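Local coordinates for protein Apc35852 (Geobacillus stearothermophilus, PDB 1U9C) that is of unknown function but belongs to the DJ-1/PfpI family, whose members include chaperone-like proteins and cysteine proteases, at residues Thr191-Arg196 with Thr202-Gln207; Phe118-Arg123 with Thr139-Thr144. All coordinates share one frame; numbering follows the deposited sequence.

Overall arrangement
Following the chain, helix 109-120 ends and leads into strand 124-127, and the loop beyond that strand swings back to the end of the same helix: here contact 2 (118-123 with 139-144) closes a surface excursion with 15 residues, strand 124-127 among them, between its segments. Contact 1 (191-196 with 202-207) opens only later, closing the short hairpin of strands 194-197 and 200-203 at one edge of the seven-stranded mixed sheet. The two are therefore in series, neither nested nor crossed, with centres 23 Å apart and nearest atoms about 9 Å apart. Strand 124-127, which follows the first segment of contact 2, lies beside strand 200-203 of contact 1 in that sheet.

Contact 1 (Thr191-Arg196 with Thr202-Gln207)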
loop_
_atom_site.group_PDB
_atom_site.type_symbol
_atom_site.label_atom_id
_atom_site.label_comp_id
_atom_site.label_asym_id
_atom_site.label_seq_id
_atom_site.Cartn_x
_atom_site.Cartn_y
_atom_site.Cartn_z
ATOM N N THR A 191 0.206 9.235 -14.365
ATOM C CA THR A 191 -1.225 9.316 -14.579
ATOM C C THR A 191 -1.984 8.347 -13.679
ATOM O O THR A 191 -1.422 7.350 -13.219
ATOM C CB THR A 191 -1.591 8.977 -16.051
ATOM O OG1 THR A 191 -1.230 7.617 -16.362
ATOM C CG2 THR A 191 -0.783 9.805 -17.027
ATOM N N ASP A 192 -3.261 8.636 -13.458
ATOM C CA ASP A 192 -4.121 7.808 -12.647
ATOM C C ASP A 192 -4.337 6.515 -13.392
ATOM O O ASP A 192 -4.968 6.481 -14.448
ATOM C CB ASP A 192 -5.446 8.530 -12.345
ATOM C CG ASP A 192 -6.467 7.645 -11.666
ATOM O OD1 ASP A 192 -6.095 6.558 -11.169
ATOM O OD2 ASP A 192 -7.683 7.936 -11.630
ATOM N N PHE A 193 -3.815 5.455 -12.832
ATOM C CA PHE A 193 -3.998 4.127 -13.323
ATOM C C PHE A 193 -4.115 3.156 -12.155
ATOM O O PHE A 193 -3.193 3.026 -11.330
ATOM C CB PHE A 193 -2.834 3.685 -14.220
ATOM C CG PHE A 193 -3.063 2.332 -14.810
ATOM C CD1 PHE A 193 -3.997 2.159 -15.840
ATOM C CD2 PHE A 193 -2.422 1.231 -14.310
ATOM C CE1 PHE A 193 -4.236 0.905 -16.346
ATOM C CE2 PHE A 193 -2.656 -0.030 -14.840
ATOM C CZ PHE A 193 -3.571 -0.192 -15.853
ATOM N N SER A 194 -5.235 2.454 -12.075
ATOM C CA SER A 194 -5.361 1.380 -11.116
ATOM C C SER A 194 -6.085 0.190 -11.698
ATOM O O SER A 194 -6.785 0.287 -12.729
ATOM C CB SER A 194 -6.087 1.819 -9.846
ATOM O OG SER A 194 -7.372 2.317 -10.190
ATOM N N VAL A 195 -5.888 -0.958 -11.068
ATOM C CA VAL A 195 -6.414 -2.201 -11.608
ATOM C C VAL A 195 -7.006 -3.065 -10.554
ATOM O O VAL A 195 -6.545 -3.087 -9.443
ATOM C CB VAL A 195 -5.379 -2.961 -12.384
ATOM C CG1 VAL A 195 -4.274 -3.447 -11.514
ATOM C CG2 VAL A 195 -6.046 -4.094 -13.152
ATOM N N ARG A 196 -8.105 -3.728 -10.891
ATOM C CA ARG A 196 -8.683 -4.778 -10.092
ATOM C C ARG A 196 -8.569 -6.123 -10.815
ATOM O O ARG A 196 -9.013 -6.253 -11.961
ATOM C CB ARG A 196 -10.128 -4.456 -9.803
ATOM C CG ARG A 196 -10.872 -5.570 -9.110
ATOM C CD ARG A 196 -12.237 -5.238 -8.634
ATOM N NE ARG A 196 -12.863 -6.345 -7.895
ATOM C CZ ARG A 196 -14.095 -6.341 -7.452
ATOM N NH1 ARG A 196 -14.931 -5.348 -7.728
ATOM N NH2 ARG A 196 -14.534 -7.393 -6.786
ATOM N N THR A 202 -4.581 -2.706 -7.197
ATOM C CA THR A 202 -3.330 -1.979 -7.143
ATOM C C THR A 202 -3.427 -0.720 -7.933
ATOM O O THR A 202 -4.166 -0.625 -8.935
ATOM C CB THR A 202 -2.155 -2.845 -7.636
ATOM O OG1 THR A 202 -2.441 -3.501 -8.874
ATOM C CG2 THR A 202 -1.832 -3.944 -6.655
ATOM N N GLY A 203 -2.607 0.255 -7.542
ATOM C CA GLY A 203 -2.552 1.577 -8.175
ATOM C C GLY A 203 -1.097 1.930 -8.440
ATOM O O GLY A 203 -0.198 1.514 -7.724
ATOM N N GLN A 204 -0.846 2.738 -9.457
ATOM C CA GLN A 204 0.517 2.971 -9.959
ATOM C C GLN A 204 1.320 4.050 -9.243
ATOM O O GLN A 204 2.516 3.937 -9.108
ATOM C CB GLN A 204 0.412 3.309 -11.445
ATOM C CG GLN A 204 1.728 3.283 -12.187
ATOM C CD GLN A 204 1.563 3.564 -13.637
ATOM O OE1 GLN A 204 0.629 3.065 -14.250
ATOM N NE2 GLN A 204 2.401 4.427 -14.169
ATOM N N ASN A 205 0.663 5.108 -8.817
ATOM C CA ASN A 205 1.375 6.288 -8.354
ATOM C C ASN A 205 0.456 7.183 -7.496
ATOM O O ASN A 205 -0.698 6.846 -7.266
ATOM C CB ASN A 205 1.922 7.004 -9.560
ATOM C CG ASN A 205 0.861 7.218 -10.560
ATOM O OD1 ASN A 205 -0.244 7.487 -10.172
ATOM N ND2 ASN A 205 1.153 7.020 -11.852
ATOM N N PRO A 206 0.948 8.320 -7.004
ATOM C CA PRO A 206 0.127 9.125 -6.099
ATOM C C PRO A 206 -1.172 9.537 -6.713
ATOM O O PRO A 206 -2.184 9.594 -6.058
ATOM C CB PRO A 206 1.033 10.337 -5.774
ATOM C CG PRO A 206 2.361 9.845 -5.941
ATOM C CD PRO A 206 2.321 8.838 -7.084
ATOM N N GLN A 207 -1.135 9.784 -8.009
ATOM C CA GLN A 207 -2.300 10.176 -8.768
ATOM C C GLN A 207 -3.370 9.078 -8.896
ATOM O O GLN A 207 -4.511 9.350 -9.338
ATOM C CB GLN A 207 -1.877 10.618 -10.192
ATOM C CG GLN A 207 -0.919 11.831 -10.270
ATOM C CD GLN A 207 0.540 11.570 -9.887
ATOM O OE1 GLN A 207 1.013 10.442 -9.831
ATOM N NE2 GLN A 207 1.296 12.664 -9.693
#
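N205 swings its amide toward T191 by setting CG between its own backbone N and carbonyl carbon (chi1 51°), while F193 and Q204, each with CG anti to the backbone N, bring ring and amide together. N205 ND2 gives a hydrogen bond of 2.9 Å to T191 O, which lies almost in the plane of the amide, although the donor is tilted 34° from the carbonyl plane; N205 OD1 is bonded to S208 OG, so both ends of the amide are held. Q204 OE1 comes within 3.5 Å of F193 CB and approaches the ring obliquely, the two planes 60° apart; this oxygen accepts its hydrogen bond from G187 N. Further along, V195 and T202 lie side by side as a hydrogen-bonded antiparallel pair, V195 N reaching T202 O at 2.8 Å and T202 N reaching V195 O at 3.0 Å. V195 CG1 is pressed to within 3.2 Å of T202 OG1, a hydroxyl engaged with T153 N. The next pair, S194 with G203, is non-hydrogen-bonded, and beyond it Q204 N donates to F193 O at 3.0 Å. S194 points to the opposite face of the sheet from V195, and its OG bonds S211 and K215 of helix 209-221. The chemistry is thus that of an antiparallel hairpin whose backbone ladder gives way, where the strands end, to an amide N-H bonded to a loop carbonyl.

Contact 2 (Phe118-Arg123 with Thr139-Thr144); sequences FAEDGR and TYKDGT
The backbones come closest where E120, in the last turn of its helix, lies nearest Y140 (CA atoms 6.2 Å apart) at the start of a type I turn running to G143, and K141 N in that turn points straight at the E120 carboxylate. The K141 N to E120 OE1 hydrogen bond is 2.8 Å long and nearly linear (175°), though the N-H meets the oxygen from above the carboxylate plane. A bend at chi2 (-80°) carries the carboxylate across to the turn, where OE1 also lies 3.4 Å from Y140 CB and in plane at the edge of the tyrosine ring. Water 1 accepts from D142 N and gives a weak bond to the same OE1. On the helix's last turn A119 CB touches Y140 CE1 at 3.7 Å, an apolar contact oblique to the ring. The loop is braced by its own bonds: D142 OD1 takes T144 N in an Asx turn and T144 OG1 from the same face, while T139 OG1 and G143 N reach Y140 O from opposite faces. The contact lays an irregular surface loop on the C-terminal end of helix 109-120, which G122 closes with a Schellman motif; A119 also touches I125 of strand 124-127.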
loop_
_atom_site.group_PDB
_atom_site.type_symbol
_atom_site.label_atom_id
_atom_site.label_comp_id
_atom_site.label_asym_id
_atom_site.label_seq_id
_atom_site.Cartn_x
_atom_site.Cartn_y
_atom_site.Cartn_z
ATOM N N PHE A 118 -5.071 -12.666 4.711
ATOM C CA PHE A 118 -6.038 -11.981 3.864
ATOM C C PHE A 118 -6.267 -12.717 2.555
ATOM O O PHE A 118 -7.411 -12.864 2.108
ATOM C CB PHE A 118 -5.639 -10.512 3.586
ATOM C CG PHE A 118 -6.083 -9.538 4.677
ATOM C CD1 PHE A 118 -5.401 -9.495 5.872
ATOM C CD2 PHE A 118 -7.073 -8.659 4.476
ATOM C CE1 PHE A 118 -5.751 -8.552 6.850
ATOM C CE2 PHE A 118 -7.453 -7.737 5.475
ATOM C CZ PHE A 118 -6.750 -7.696 6.635
ATOM N N ALA A 119 -5.192 -13.167 1.923
ATOM C CA ALA A 119 -5.257 -13.883 0.637
ATOM C C ALA A 119 -5.993 -15.227 0.823
ATOM O O ALA A 119 -6.987 -15.544 0.122
ATOM C CB ALA A 119 -3.874 -14.063 0.057
ATOM N N GLU A 120 -5.570 -15.956 1.840
ATOM C CA GLU A 120 -6.191 -17.254 2.141
ATOM C C GLU A 120 -7.663 -17.118 2.380
ATOM O O GLU A 120 -8.423 -18.068 2.125
ATOM C CB GLU A 120 -5.616 -17.829 3.443
ATOM C CG GLU A 120 -4.195 -18.327 3.355
ATOM C CD GLU A 120 -4.106 -19.678 2.741
ATOM O OE1 GLU A 120 -3.191 -19.813 1.869
ATOM O OE2 GLU A 120 -4.906 -20.583 3.172
ATOM N N ASP A 121 -8.078 -15.981 2.924
ATOM C CA ASP A 121 -9.440 -15.803 3.366
ATOM C C ASP A 121 -10.350 -15.049 2.389
ATOM O O ASP A 121 -11.489 -14.747 2.723
ATOM C CB ASP A 121 -9.484 -15.100 4.731
ATOM C CG ASP A 121 -8.783 -15.919 5.818
ATOM O OD1 ASP A 121 -8.534 -17.146 5.634
ATOM O OD2 ASP A 121 -8.407 -15.403 6.897
ATOM N N GLY A 122 -9.831 -14.728 1.201
ATOM C CA GLY A 122 -10.644 -14.138 0.153
ATOM C C GLY A 122 -10.981 -12.677 0.396
ATOM O O GLY A 122 -11.904 -12.201 -0.175
ATOM N N ARG A 123 -10.178 -12.017 1.208
ATOM C CA ARG A 123 -10.458 -10.628 1.527
ATOM C C ARG A 123 -9.716 -9.736 0.529
ATOM O O ARG A 123 -8.913 -10.174 -0.288
ATOM C CB ARG A 123 -10.083 -10.450 3.015
ATOM C CG ARG A 123 -11.249 -11.162 3.925
ATOM C CD ARG A 123 -10.971 -11.190 5.403
ATOM N NE ARG A 123 -12.155 -10.938 6.241
ATOM C CZ ARG A 123 -12.234 -11.169 7.564
ATOM N NH1 ARG A 123 -11.213 -11.677 8.243
ATOM N NH2 ARG A 123 -13.341 -10.852 8.223
ATOM N N THR A 139 2.930 -14.926 0.335
ATOM C CA THR A 139 2.502 -16.173 -0.325
ATOM C C THR A 139 1.289 -16.718 0.353
ATOM O O THR A 139 0.970 -16.386 1.484
ATOM C CB THR A 139 3.582 -17.288 -0.269
ATOM O OG1 THR A 139 3.803 -17.683 1.093
ATOM C CG2 THR A 139 4.987 -16.859 -0.782
ATOM N N TYR A 140 0.591 -17.600 -0.366
ATOM C CA TYR A 140 -0.426 -18.460 0.235
ATOM C C TYR A 140 0.298 -19.459 1.132
ATOM O O TYR A 140 1.522 -19.584 1.077
ATOM C CB TYR A 140 -1.216 -19.216 -0.850
ATOM C CG TYR A 140 -2.150 -18.326 -1.610
ATOM C CD1 TYR A 140 -3.402 -18.072 -1.114
ATOM C CD2 TYR A 140 -1.777 -17.734 -2.820
ATOM C CE1 TYR A 140 -4.279 -17.219 -1.783
ATOM C CE2 TYR A 140 -2.635 -16.891 -3.495
ATOM C CZ TYR A 140 -3.872 -16.631 -2.974
ATOM O OH TYR A 140 -4.724 -15.825 -3.654
ATOM N N LYS A 141 -0.451 -20.166 1.973
ATOM C CA LYS A 141 0.139 -21.170 2.884
ATOM C C LYS A 141 1.013 -22.180 2.158
ATOM O O LYS A 141 2.048 -22.620 2.686
ATOM C CB LYS A 141 -0.959 -21.945 3.618
ATOM C CG LYS A 141 -1.265 -21.460 5.038
ATOM C CD LYS A 141 -0.627 -22.390 6.105
ATOM C CE LYS A 141 0.790 -21.933 6.454
ATOM N NZ LYS A 141 1.245 -22.359 7.816
ATOM N N ASP A 142 0.603 -22.528 0.945
ATOM C CA ASP A 142 1.322 -23.528 0.150
ATOM C C ASP A 142 2.577 -22.990 -0.576
ATOM O O ASP A 142 3.224 -23.730 -1.315
ATOM C CB ASP A 142 0.358 -24.229 -0.820
ATOM C CG ASP A 142 -0.053 -23.366 -2.013
ATOM O OD1 ASP A 142 0.303 -22.175 -2.081
ATOM O OD2 ASP A 142 -0.772 -23.811 -2.935
ATOM N N GLY A 143 2.888 -21.702 -0.385
ATOM C CA GLY A 143 4.118 -21.100 -0.917
ATOM C C GLY A 143 3.968 -20.353 -2.235
ATOM O O GLY A 143 4.915 -19.689 -2.690
ATOM N N THR A 144 2.800 -20.452 -2.851
ATOM C CA THR A 144 2.522 -19.764 -4.113
ATOM C C THR A 144 2.507 -18.247 -3.887
ATOM O O THR A 144 1.772 -17.786 -3.022
ATOM C CB THR A 144 1.133 -20.180 -4.637
ATOM O OG1 THR A 144 1.082 -21.583 -4.918
ATOM C CG2 THR A 144 0.793 -19.483 -5.972
HETATM O O HOH W 1 -2.434 -22.458 -0.089
#